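Local coordinates for protein putative peptidase (Parabacteroides merdae, PDB 4L8K) that is a putative peptidase of family S41, with a ClpP/crotonase-type fold, and probably cleaves peptide bonds as a serine hydrolase, at residues A[112-123]-A[139-148]; A[128-138]-A[161-171]. All coordinates share one frame; numbering follows the deposited sequence. Where two conformers were deposited one is given.

Contact 1: A[112-123]-A[139-148]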
loop_
_atom_site.group_PDB
_atom_site.type_symbol
_atom_site.label_atom_id
_atom_site.label_comp_id
_atom_site.label_asym_id
_atom_site.label_seq_id
_atom_site.Cartn_x
_atom_site.Cartn_y
_atom_site.Cartn_z
ATOM N N TYR A 112 -12.391 -15.561 5.952
ATOM C CA TYR A 112 -12.503 -15.220 7.363
ATOM C C TYR A 112 -12.756 -16.443 8.232
ATOM O O TYR A 112 -13.352 -17.424 7.798
ATOM C CB TYR A 112 -13.529 -14.096 7.602
ATOM C CG TYR A 112 -14.980 -14.453 7.346
ATOM C CD1 TYR A 112 -15.515 -14.417 6.053
ATOM C CD2 TYR A 112 -15.847 -14.725 8.401
ATOM C CE1 TYR A 112 -16.869 -14.712 5.817
ATOM C CE2 TYR A 112 -17.203 -15.003 8.179
ATOM C CZ TYR A 112 -17.711 -14.992 6.888
ATOM O OH TYR A 112 -19.051 -15.282 6.704
ATOM N N LYS A 113 -12.256 -16.388 9.461
ATOM C CA LYS A 113 -12.365 -17.481 10.422
ATOM C C LYS A 113 -12.134 -16.992 11.852
ATOM O O LYS A 113 -11.288 -16.130 12.081
ATOM C CB LYS A 113 -11.315 -18.563 10.075
ATOM C CG LYS A 113 -11.517 -19.886 10.782
ATOM C CD LYS A 113 -10.433 -20.850 10.438
ATOM C CE LYS A 113 -10.616 -22.164 11.135
ATOM N NZ LYS A 113 -9.684 -23.183 10.577
ATOM N N ARG A 114 -12.820 -17.626 12.816
ATOM C CA ARG A 114 -12.617 -17.338 14.238
ATOM C C ARG A 114 -11.404 -18.131 14.746
ATOM O O ARG A 114 -11.260 -19.327 14.453
ATOM C CB ARG A 114 -13.864 -17.657 15.082
ATOM C CG ARG A 114 -15.006 -16.713 14.805
ATOM C CD ARG A 114 -16.158 -16.872 15.780
ATOM N NE ARG A 114 -16.634 -18.251 15.897
ATOM C CZ ARG A 114 -17.904 -18.623 15.749
ATOM N NH1 ARG A 114 -18.833 -17.729 15.431
ATOM N NH2 ARG A 114 -18.254 -19.884 15.932
ATOM N N LEU A 115 -10.544 -17.455 15.507
ATOM C CA LEU A 115 -9.371 -18.060 16.123
ATOM C C LEU A 115 -9.448 -17.939 17.665
ATOM O O LEU A 115 -10.306 -17.222 18.189
ATOM C CB LEU A 115 -8.077 -17.366 15.594
ATOM C CG LEU A 115 -7.843 -17.290 14.064
ATOM C CD1 LEU A 115 -6.568 -16.497 13.773
ATOM C CD2 LEU A 115 -7.773 -18.694 13.448
ATOM N N ALA A 116 -8.522 -18.627 18.375
ATOM C CA ALA A 116 -8.328 -18.602 19.821
ATOM C C ALA A 116 -9.651 -18.843 20.611
ATOM O O ALA A 116 -10.162 -17.945 21.315
ATOM C CB ALA A 116 -7.697 -17.270 20.221
ATOM N N ASP A 117 -10.185 -20.065 20.502
ATOM C CA ASP A 117 -11.423 -20.518 21.163
ATOM C C ASP A 117 -12.588 -19.533 20.892
ATOM O O ASP A 117 -13.342 -19.152 21.796
ATOM C CB ASP A 117 -11.207 -20.772 22.680
ATOM C CG ASP A 117 -12.271 -21.626 23.384
ATOM O OD1 ASP A 117 -12.962 -22.420 22.697
ATOM O OD2 ASP A 117 -12.391 -21.521 24.623
ATOM N N ASP A 118 -12.699 -19.115 19.611
ATOM C CA ASP A 118 -13.734 -18.240 19.048
ATOM C C ASP A 118 -13.756 -16.817 19.658
ATOM O O ASP A 118 -14.751 -16.107 19.493
ATOM C CB ASP A 118 -15.122 -18.909 19.199
ATOM C CG ASP A 118 -15.218 -20.243 18.478
ATOM O OD1 ASP A 118 -14.994 -20.270 17.246
ATOM O OD2 ASP A 118 -15.487 -21.265 19.150
ATOM N N GLN A 119 -12.645 -16.373 20.290
ATOM C CA GLN A 119 -12.547 -15.037 20.901
ATOM C C GLN A 119 -12.087 -13.994 19.919
ATOM O O GLN A 119 -12.308 -12.800 20.169
ATOM C CB GLN A 119 -11.569 -15.026 22.092
ATOM C CG GLN A 119 -11.995 -15.893 23.298
ATOM C CD GLN A 119 -10.910 -15.995 24.357
ATOM O OE1 GLN A 119 -10.956 -15.346 25.415
ATOM N NE2 GLN A 119 -9.879 -16.772 24.073
ATOM N N ILE A 120 -11.394 -14.429 18.828
ATOM C CA ILE A 120 -10.807 -13.496 17.861
ATOM C C ILE A 120 -11.277 -13.785 16.438
ATOM O O ILE A 120 -11.201 -14.923 15.969
ATOM C CB ILE A 120 -9.247 -13.583 17.989
ATOM C CG1 ILE A 120 -8.803 -12.880 19.313
ATOM C CG2 ILE A 120 -8.516 -12.973 16.745
ATOM C CD1 ILE A 120 -7.438 -13.131 19.704
ATOM N N GLY A 121 -11.769 -12.745 15.777
ATOM C CA GLY A 121 -12.160 -12.796 14.376
ATOM C C GLY A 121 -10.955 -12.514 13.491
ATOM O O GLY A 121 -10.246 -11.534 13.700
ATOM N N TYR A 122 -10.657 -13.387 12.538
ATOM C CA TYR A 122 -9.519 -13.165 11.626
ATOM C C TYR A 122 -10.043 -13.002 10.189
ATOM O O TYR A 122 -10.832 -13.810 9.718
ATOM C CB TYR A 122 -8.459 -14.282 11.742
ATOM C CG TYR A 122 -7.366 -14.209 10.681
ATOM C CD1 TYR A 122 -6.272 -13.355 10.829
ATOM C CD2 TYR A 122 -7.461 -14.946 9.500
ATOM C CE1 TYR A 122 -5.292 -13.253 9.840
ATOM C CE2 TYR A 122 -6.504 -14.820 8.488
ATOM C CZ TYR A 122 -5.413 -13.989 8.670
ATOM O OH TYR A 122 -4.465 -13.900 7.676
ATOM N N VAL A 123 -9.632 -11.921 9.526
ATOM C CA VAL A 123 -9.980 -11.665 8.126
ATOM C C VAL A 123 -8.684 -11.526 7.314
ATOM O O VAL A 123 -7.784 -10.787 7.703
ATOM C CB VAL A 123 -10.905 -10.408 7.907
ATOM C CG1 VAL A 123 -11.298 -10.244 6.435
ATOM C CG2 VAL A 123 -12.157 -10.441 8.788
ATOM N N TYR A 139 -22.313 -9.936 7.254
ATOM C CA TYR A 139 -22.248 -11.364 7.589
ATOM C C TYR A 139 -20.948 -11.739 8.311
ATOM O O TYR A 139 -20.984 -12.531 9.259
ATOM C CB TYR A 139 -22.443 -12.231 6.344
ATOM C CG TYR A 139 -23.912 -12.451 6.058
ATOM C CD1 TYR A 139 -24.698 -13.242 6.900
ATOM C CD2 TYR A 139 -24.534 -11.841 4.974
ATOM C CE1 TYR A 139 -26.064 -13.405 6.678
ATOM C CE2 TYR A 139 -25.899 -12.018 4.727
ATOM C CZ TYR A 139 -26.656 -12.803 5.582
ATOM O OH TYR A 139 -27.983 -13.015 5.347
HETATM N N MSE A 140 -19.819 -11.146 7.883
HETATM C CA MSE A 140 -18.516 -11.382 8.493
HETATM C C MSE A 140 -18.546 -10.840 9.936
HETATM O O MSE A 140 -18.169 -11.563 10.859
HETATM C CB MSE A 140 -17.387 -10.775 7.620
HETATM C CG MSE A 140 -15.973 -10.871 8.218
HETATM SE SE MSE A 140 -15.624 -9.358 9.426
HETATM C CE MSE A 140 -15.581 -7.878 8.056
ATOM N N PHE A 141 -19.049 -9.627 10.132
ATOM C CA PHE A 141 -19.155 -9.016 11.457
ATOM C C PHE A 141 -20.102 -9.812 12.352
ATOM O O PHE A 141 -19.762 -10.026 13.520
ATOM C CB PHE A 141 -19.571 -7.513 11.393
ATOM C CG PHE A 141 -18.505 -6.558 10.864
ATOM C CD1 PHE A 141 -17.184 -6.632 11.313
ATOM C CD2 PHE A 141 -18.834 -5.551 9.962
ATOM C CE1 PHE A 141 -16.209 -5.741 10.836
ATOM C CE2 PHE A 141 -17.857 -4.668 9.486
ATOM C CZ PHE A 141 -16.550 -4.771 9.916
ATOM N N ALA A 142 -21.233 -10.307 11.815
ATOM C CA ALA A 142 -22.194 -11.111 12.627
ATOM C C ALA A 142 -21.545 -12.454 13.070
ATOM O O ALA A 142 -21.752 -12.891 14.202
ATOM C CB ALA A 142 -23.482 -11.368 11.864
ATOM N N HIS A 143 -20.697 -13.058 12.210
ATOM C CA HIS A 143 -19.980 -14.277 12.571
ATOM C C HIS A 143 -19.015 -14.022 13.756
ATOM O O HIS A 143 -18.718 -14.940 14.527
ATOM C CB HIS A 143 -19.218 -14.814 11.351
ATOM C CG HIS A 143 -18.553 -16.143 11.576
ATOM N ND1 HIS A 143 -19.285 -17.276 11.886
ATOM C CD2 HIS A 143 -17.240 -16.469 11.537
ATOM C CE1 HIS A 143 -18.398 -18.244 12.046
ATOM N NE2 HIS A 143 -17.156 -17.804 11.844
ATOM N N PHE A 144 -18.591 -12.754 13.932
ATOM C CA PHE A 144 -17.634 -12.309 14.953
ATOM C C PHE A 144 -18.296 -11.516 16.100
ATOM O O PHE A 144 -17.588 -10.914 16.906
ATOM C CB PHE A 144 -16.547 -11.450 14.273
ATOM C CG PHE A 144 -15.687 -12.141 13.228
ATOM C CD1 PHE A 144 -15.483 -13.516 13.262
ATOM C CD2 PHE A 144 -15.027 -11.405 12.256
ATOM C CE1 PHE A 144 -14.660 -14.138 12.322
ATOM C CE2 PHE A 144 -14.184 -12.024 11.332
ATOM C CZ PHE A 144 -13.993 -13.383 11.382
ATOM N N LYS A 145 -19.635 -11.578 16.210
ATOM C CA LYS A 145 -20.449 -10.877 17.223
ATOM C C LYS A 145 -19.944 -11.116 18.664
ATOM O O LYS A 145 -19.833 -10.168 19.433
ATOM C CB LYS A 145 -21.944 -11.269 17.085
ATOM C CG LYS A 145 -22.903 -10.703 18.132
ATOM C CD LYS A 145 -23.012 -9.155 18.109
ATOM C CE LYS A 145 -23.728 -8.568 19.318
ATOM N NZ LYS A 145 -22.857 -8.533 20.529
ATOM N N GLU A 146 -19.580 -12.345 18.991
ATOM C CA GLU A 146 -19.129 -12.742 20.330
ATOM C C GLU A 146 -17.614 -12.577 20.555
ATOM O O GLU A 146 -17.143 -12.791 21.675
ATOM C CB GLU A 146 -19.503 -14.206 20.609
ATOM C CG GLU A 146 -20.982 -14.522 20.586
ATOM C CD GLU A 146 -21.860 -13.589 21.397
ATOM O OE1 GLU A 146 -21.531 -13.278 22.567
ATOM O OE2 GLU A 146 -22.864 -13.124 20.822
ATOM N N CYS A 147 -16.857 -12.243 19.495
ATOM C CA CYS A 147 -15.411 -12.046 19.550
ATOM C C CYS A 147 -15.043 -10.738 20.286
ATOM O O CYS A 147 -15.749 -9.730 20.201
ATOM C CB CYS A 147 -14.814 -12.083 18.143
ATOM S SG CYS A 147 -15.143 -13.620 17.239
ATOM N N LYS A 148 -13.930 -10.795 21.008
ATOM C CA LYS A 148 -13.256 -9.733 21.792
ATOM C C LYS A 148 -12.602 -8.688 20.860
ATOM O O LYS A 148 -12.527 -7.507 21.192
ATOM C CB LYS A 148 -12.134 -10.418 22.616
ATOM C CG LYS A 148 -12.047 -10.069 24.066
ATOM C CD LYS A 148 -10.971 -10.886 24.733
ATOM C CE LYS A 148 -10.402 -10.191 25.953
ATOM N NZ LYS A 148 -9.492 -9.062 25.614
HETATM O O HOH W 1 -15.010 -19.656 12.026
#

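Contact 2: A[128-138]-A[161-171]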
loop_
_atom_site.group_PDB
_atom_site.type_symbol
_atom_site.label_atom_id
_atom_site.label_comp_id
_atom_site.label_asym_id
_atom_site.label_seq_id
_atom_site.Cartn_x
_atom_site.Cartn_y
_atom_site.Cartn_z
ATOM N N PHE A 128 -7.633 -5.469 -3.119
ATOM C CA PHE A 128 -8.701 -4.468 -3.212
ATOM C C PHE A 128 -9.356 -4.496 -4.621
ATOM O O PHE A 128 -10.238 -3.683 -4.880
ATOM C CB PHE A 128 -8.219 -3.036 -2.823
ATOM C CG PHE A 128 -8.135 -2.816 -1.332
ATOM C CD1 PHE A 128 -9.265 -2.500 -0.597
ATOM C CD2 PHE A 128 -6.946 -3.014 -0.651
ATOM C CE1 PHE A 128 -9.197 -2.354 0.792
ATOM C CE2 PHE A 128 -6.878 -2.867 0.738
ATOM C CZ PHE A 128 -7.998 -2.513 1.446
ATOM N N SER A 129 -8.933 -5.450 -5.519
ATOM C CA SER A 129 -9.506 -5.695 -6.851
ATOM C C SER A 129 -10.607 -6.743 -6.753
ATOM O O SER A 129 -11.446 -6.857 -7.633
ATOM C CB SER A 129 -8.441 -6.152 -7.841
ATOM O OG SER A 129 -7.575 -5.088 -8.196
ATOM N N SER A 130 -10.597 -7.517 -5.674
ATOM C CA SER A 130 -11.617 -8.515 -5.383
ATOM C C SER A 130 -12.637 -7.845 -4.474
ATOM O O SER A 130 -12.339 -7.541 -3.323
ATOM C CB SER A 130 -10.985 -9.755 -4.751
ATOM O OG SER A 130 -11.795 -10.893 -4.988
ATOM N N GLY A 131 -13.797 -7.548 -5.038
ATOM C CA GLY A 131 -14.893 -6.856 -4.378
ATOM C C GLY A 131 -15.477 -7.440 -3.112
ATOM O O GLY A 131 -15.534 -8.662 -2.917
ATOM N N VAL A 132 -15.963 -6.532 -2.264
ATOM C CA VAL A 132 -16.615 -6.861 -0.999
ATOM C C VAL A 132 -17.912 -6.061 -0.993
ATOM O O VAL A 132 -17.878 -4.854 -1.177
ATOM C CB VAL A 132 -15.670 -6.612 0.239
ATOM C CG1 VAL A 132 -16.425 -6.518 1.530
ATOM C CG2 VAL A 132 -14.625 -7.704 0.356
ATOM N N GLY A 133 -19.042 -6.742 -0.864
ATOM C CA GLY A 133 -20.351 -6.093 -0.789
ATOM C C GLY A 133 -20.721 -5.742 0.641
ATOM O O GLY A 133 -20.023 -6.144 1.581
ATOM N N GLU A 134 -21.805 -4.969 0.811
ATOM C CA GLU A 134 -22.310 -4.531 2.116
ATOM C C GLU A 134 -22.794 -5.722 2.952
ATOM O O GLU A 134 -22.578 -5.738 4.162
ATOM C CB GLU A 134 -23.451 -3.490 1.977
ATOM C CG GLU A 134 -23.102 -2.238 1.183
ATOM C CD GLU A 134 -22.113 -1.243 1.773
ATOM O OE1 GLU A 134 -21.532 -1.496 2.859
ATOM O OE2 GLU A 134 -21.907 -0.196 1.118
ATOM N N ASN A 135 -23.438 -6.720 2.299
ATOM C CA ASN A 135 -23.929 -7.937 2.960
ATOM C C ASN A 135 -22.751 -8.804 3.389
ATOM O O ASN A 135 -22.744 -9.267 4.521
ATOM C CB ASN A 135 -24.912 -8.713 2.071
ATOM C CG ASN A 135 -26.233 -8.009 1.845
ATOM O OD1 ASN A 135 -26.696 -7.206 2.630
ATOM N ND2 ASN A 135 -26.895 -8.319 0.775
ATOM N N ASN A 136 -21.722 -8.944 2.533
ATOM C CA ASN A 136 -20.481 -9.666 2.858
ATOM C C ASN A 136 -19.911 -9.187 4.194
ATOM O O ASN A 136 -19.614 -10.002 5.084
ATOM C CB ASN A 136 -19.413 -9.449 1.765
ATOM C CG ASN A 136 -19.662 -10.080 0.446
ATOM O OD1 ASN A 136 -19.175 -9.574 -0.567
ATOM N ND2 ASN A 136 -20.359 -11.232 0.416
ATOM N N LEU A 137 -19.786 -7.843 4.336
ATOM C CA LEU A 137 -19.269 -7.213 5.548
ATOM C C LEU A 137 -20.188 -7.463 6.743
ATOM O O LEU A 137 -19.689 -7.861 7.792
ATOM C CB LEU A 137 -19.026 -5.701 5.342
ATOM C CG LEU A 137 -17.816 -5.349 4.478
ATOM C CD1 LEU A 137 -17.955 -3.946 3.876
ATOM C CD2 LEU A 137 -16.478 -5.542 5.236
ATOM N N ASP A 138 -21.516 -7.278 6.581
ATOM C CA ASP A 138 -22.482 -7.514 7.662
ATOM C C ASP A 138 -22.441 -8.958 8.169
ATOM O O ASP A 138 -22.492 -9.170 9.382
ATOM C CB ASP A 138 -23.910 -7.164 7.215
ATOM C CG ASP A 138 -24.218 -5.676 7.179
ATOM O OD1 ASP A 138 -23.341 -4.877 7.583
ATOM O OD2 ASP A 138 -25.329 -5.311 6.736
ATOM N N SER A 161 -9.230 -1.401 -6.035
ATOM C CA SER A 161 -10.222 -0.331 -6.105
ATOM C C SER A 161 -10.484 0.337 -4.788
ATOM O O SER A 161 -10.793 -0.322 -3.787
ATOM C CB SER A 161 -11.536 -0.820 -6.700
ATOM O OG SER A 161 -12.474 0.241 -6.785
HETATM N N MSE A 162 -10.476 1.683 -4.845
HETATM C CA MSE A 162 -10.740 2.632 -3.754
HETATM C C MSE A 162 -12.196 2.514 -3.277
HETATM O O MSE A 162 -12.531 2.973 -2.176
HETATM C CB MSE A 162 -10.470 4.069 -4.228
HETATM C CG MSE A 162 -9.116 4.240 -4.921
HETATM SE SE MSE A 162 -8.089 5.760 -4.283
HETATM C CE MSE A 162 -7.771 5.060 -2.486
ATOM N N LEU A 163 -13.073 1.951 -4.135
ATOM C CA LEU A 163 -14.473 1.775 -3.791
ATOM C C LEU A 163 -14.576 0.831 -2.584
ATOM O O LEU A 163 -15.308 1.126 -1.642
ATOM C CB LEU A 163 -15.265 1.242 -5.004
ATOM C CG LEU A 163 -16.737 0.827 -4.757
ATOM C CD1 LEU A 163 -17.634 2.035 -4.710
ATOM C CD2 LEU A 163 -17.231 -0.125 -5.840
ATOM N N TYR A 164 -13.765 -0.240 -2.576
ATOM C CA TYR A 164 -13.771 -1.237 -1.501
ATOM C C TYR A 164 -12.976 -0.759 -0.322
ATOM O O TYR A 164 -13.329 -1.061 0.824
ATOM C CB TYR A 164 -13.267 -2.587 -2.019
ATOM C CG TYR A 164 -14.036 -2.999 -3.258
ATOM C CD1 TYR A 164 -15.430 -3.087 -3.243
ATOM C CD2 TYR A 164 -13.381 -3.230 -4.461
ATOM C CE1 TYR A 164 -16.146 -3.422 -4.390
ATOM C CE2 TYR A 164 -14.082 -3.603 -5.601
ATOM C CZ TYR A 164 -15.467 -3.696 -5.558
ATOM O OH TYR A 164 -16.177 -4.102 -6.652
ATOM N N SER A 165 -11.944 0.030 -0.596
ATOM C CA SER A 165 -11.149 0.664 0.442
ATOM C C SER A 165 -12.076 1.496 1.341
ATOM O O SER A 165 -12.167 1.190 2.522
ATOM C CB SER A 165 -10.061 1.524 -0.193
ATOM O OG SER A 165 -9.048 1.739 0.770
ATOM N N ASP A 166 -12.819 2.469 0.752
ATOM C CA ASP A 166 -13.767 3.345 1.464
ATOM C C ASP A 166 -14.898 2.572 2.124
ATOM O O ASP A 166 -15.288 2.914 3.237
ATOM C CB ASP A 166 -14.381 4.390 0.507
ATOM C CG ASP A 166 -13.728 5.754 0.560
ATOM O OD1 ASP A 166 -12.475 5.817 0.567
ATOM O OD2 ASP A 166 -14.458 6.754 0.523
ATOM N N ARG A 167 -15.432 1.542 1.449
ATOM C CA ARG A 167 -16.537 0.721 1.953
ATOM C C ARG A 167 -16.124 -0.062 3.207
ATOM O O ARG A 167 -16.899 -0.120 4.152
ATOM C CB ARG A 167 -17.029 -0.241 0.852
ATOM C CG ARG A 167 -18.235 -1.077 1.252
ATOM C CD ARG A 167 -18.651 -1.974 0.117
ATOM N NE ARG A 167 -19.407 -1.237 -0.902
ATOM C CZ ARG A 167 -19.733 -1.700 -2.107
ATOM N NH1 ARG A 167 -19.374 -2.926 -2.481
ATOM N NH2 ARG A 167 -20.383 -0.934 -2.957
ATOM N N ILE A 168 -14.916 -0.647 3.224
ATOM C CA ILE A 168 -14.444 -1.388 4.405
ATOM C C ILE A 168 -14.108 -0.394 5.542
ATOM O O ILE A 168 -14.664 -0.530 6.620
ATOM C CB ILE A 168 -13.265 -2.353 4.095
ATOM C CG1 ILE A 168 -13.713 -3.452 3.112
ATOM C CG2 ILE A 168 -12.725 -2.990 5.378
ATOM C CD1 ILE A 168 -12.518 -3.998 2.257
ATOM N N ALA A 169 -13.261 0.627 5.282
ATOM C CA ALA A 169 -12.827 1.615 6.289
ATOM C C ALA A 169 -13.985 2.315 6.997
ATOM O O ALA A 169 -13.893 2.551 8.206
ATOM C CB ALA A 169 -11.914 2.649 5.655
ATOM N N SER A 170 -15.069 2.631 6.258
ATOM C CA SER A 170 -16.247 3.332 6.789
ATOM C C SER A 170 -17.009 2.511 7.877
ATOM O O SER A 170 -17.766 3.100 8.654
ATOM C CB SER A 170 -17.180 3.757 5.656
ATOM O OG SER A 170 -17.782 2.633 5.039
ATOM N N ARG A 171 -16.737 1.184 7.981
ATOM C CA ARG A 171 -17.313 0.282 8.978
ATOM C C ARG A 171 -16.637 0.407 10.345
ATOM O O ARG A 171 -17.130 -0.153 11.314
ATOM C CB ARG A 171 -17.225 -1.182 8.513
ATOM C CG ARG A 171 -17.985 -1.488 7.220
ATOM C CD ARG A 171 -19.469 -1.181 7.360
ATOM N NE ARG A 171 -20.242 -1.687 6.231
ATOM C CZ ARG A 171 -20.967 -2.797 6.258
ATOM N NH1 ARG A 171 -21.066 -3.502 7.371
ATOM N NH2 ARG A 171 -21.628 -3.193 5.178
HETATM O O HOH W 2 -19.646 0.151 4.145
#

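Contact 1: A[112-123]-A[139-148]
Tyr112 rests its ring on the last turn of helix 134-143, the helix of a beta-alpha-beta unit whose first strand, 120-125, pairs antiparallel with strand 110-115 in a seven-stranded mixed sheet. Helix 139-143 and strand 112-115 run almost parallel, their axes 12° apart. Met140 CG sits over one face of the Tyr112 ring, 4.0 Å from its centroid, while the edge of that ring points at the face of Phe144 in an offset edge-to-face pair with planes at 89°; His143 completes the aromatic cluster. Two residues on, Arg114 lays its guanidinium flat on the imidazole of His143, centres 4.2 Å apart. A bend at chi3 (-52°) turns the group back so that NH1 donates to His143 O at 2.9 Å, within both the guanidinium and the carbonyl plane, and NE forms a salt bridge with Asp118 OD1. The guanidinium is thereby fixed in rotation by two in-plane bonds and one stacked ring. Cys147 SG lies beside Arg114 CD, 3.7 Å away. A water joins Arg114 N to His143 NE2, tying the imidazole to the strand backbone as well. The hairpin turns through a type I' turn from Ala116 to Gln119, followed by a classic beta bulge in which Gln119 and Ile120 face Leu115. Gln119 O accepts from Lys148 N at 2.7 Å, just before strand 149-153 begins. At Gly121 the backbone comes so close that CA lies over the centre of the Phe144 ring, 3.4 Å from the centroid, a CH-pi contact; Leu150 and Trp209 also touch Phe144. Val123 finally presses CG2 against the rim of Phe144 at CE2, 3.6 Å away, and meets Met140, here selenomethionine, tip to tip, CG2 lying 3.7 Å from SE.

Contact 2: A[128-138]-A[161-171]
The short axes of helices 134-138 and 162-169 pass 11.0 Å apart at a crossing angle of -38°, and beside them the loop 128-133 runs along the start of the second helix. There Ser161 N donates to Phe128 O at 2.7 Å; Ser161 is also the N-cap of its helix, its OG accepting from Leu163 N. Phe128 puts CE1 against Ser165 CA and Ile168 CD1, with Phe228 of helix 224-232 also meeting its ring. Tyr164 offers one ring face to the loop backbone: Gly131 CA lies 3.5 Å from its centroid, a CH-pi contact. These contacts dock two helices of the crotonase-like S41 region, and a salt-bridge network of Glu134, Asp138, Arg167 and Arg171 joins the two segments. Arg167, extended until it bends at chi3 (-78°), donates through NH1 to Val132 O at 2.8 Å and forms a long salt bridge from NE to Glu134 OE2, 3.4 Å. Arg171 NH2 serves both Glu134 O and OE1, the latter through its anti lone pair with a nearly straight N-H...O angle of 174°. Leu137 CB covers one face of this guanidinium, and Asp138 OD1 accepts from Arg171 NH1 at 2.7 Å, a salt bridge, and also from Thr207 N. One water bridges Arg171 NE, Glu134 OE1 and Arg167 O.

Contact 1 (112-123 with 139-148) and contact 2 (128-138 with 161-171) have centres about 18 Å apart and share helix 134-143, whose start belongs to contact 2 and whose end belongs to contact 1. Along the chain their segments alternate: 112-123, 128-138, 139-148, 161-171. Contact 1 sets the end of the helix on the hairpin of the mixed sheet, whereas contact 2 joins its beginning to helix 162-169, beyond strand 149-153. The two touch directly where Phe141 CE2 lies 3.7 Å from Arg171 CB. Together they fix one helix against both the sheet and a neighbouring helix in the peptidase S41 region.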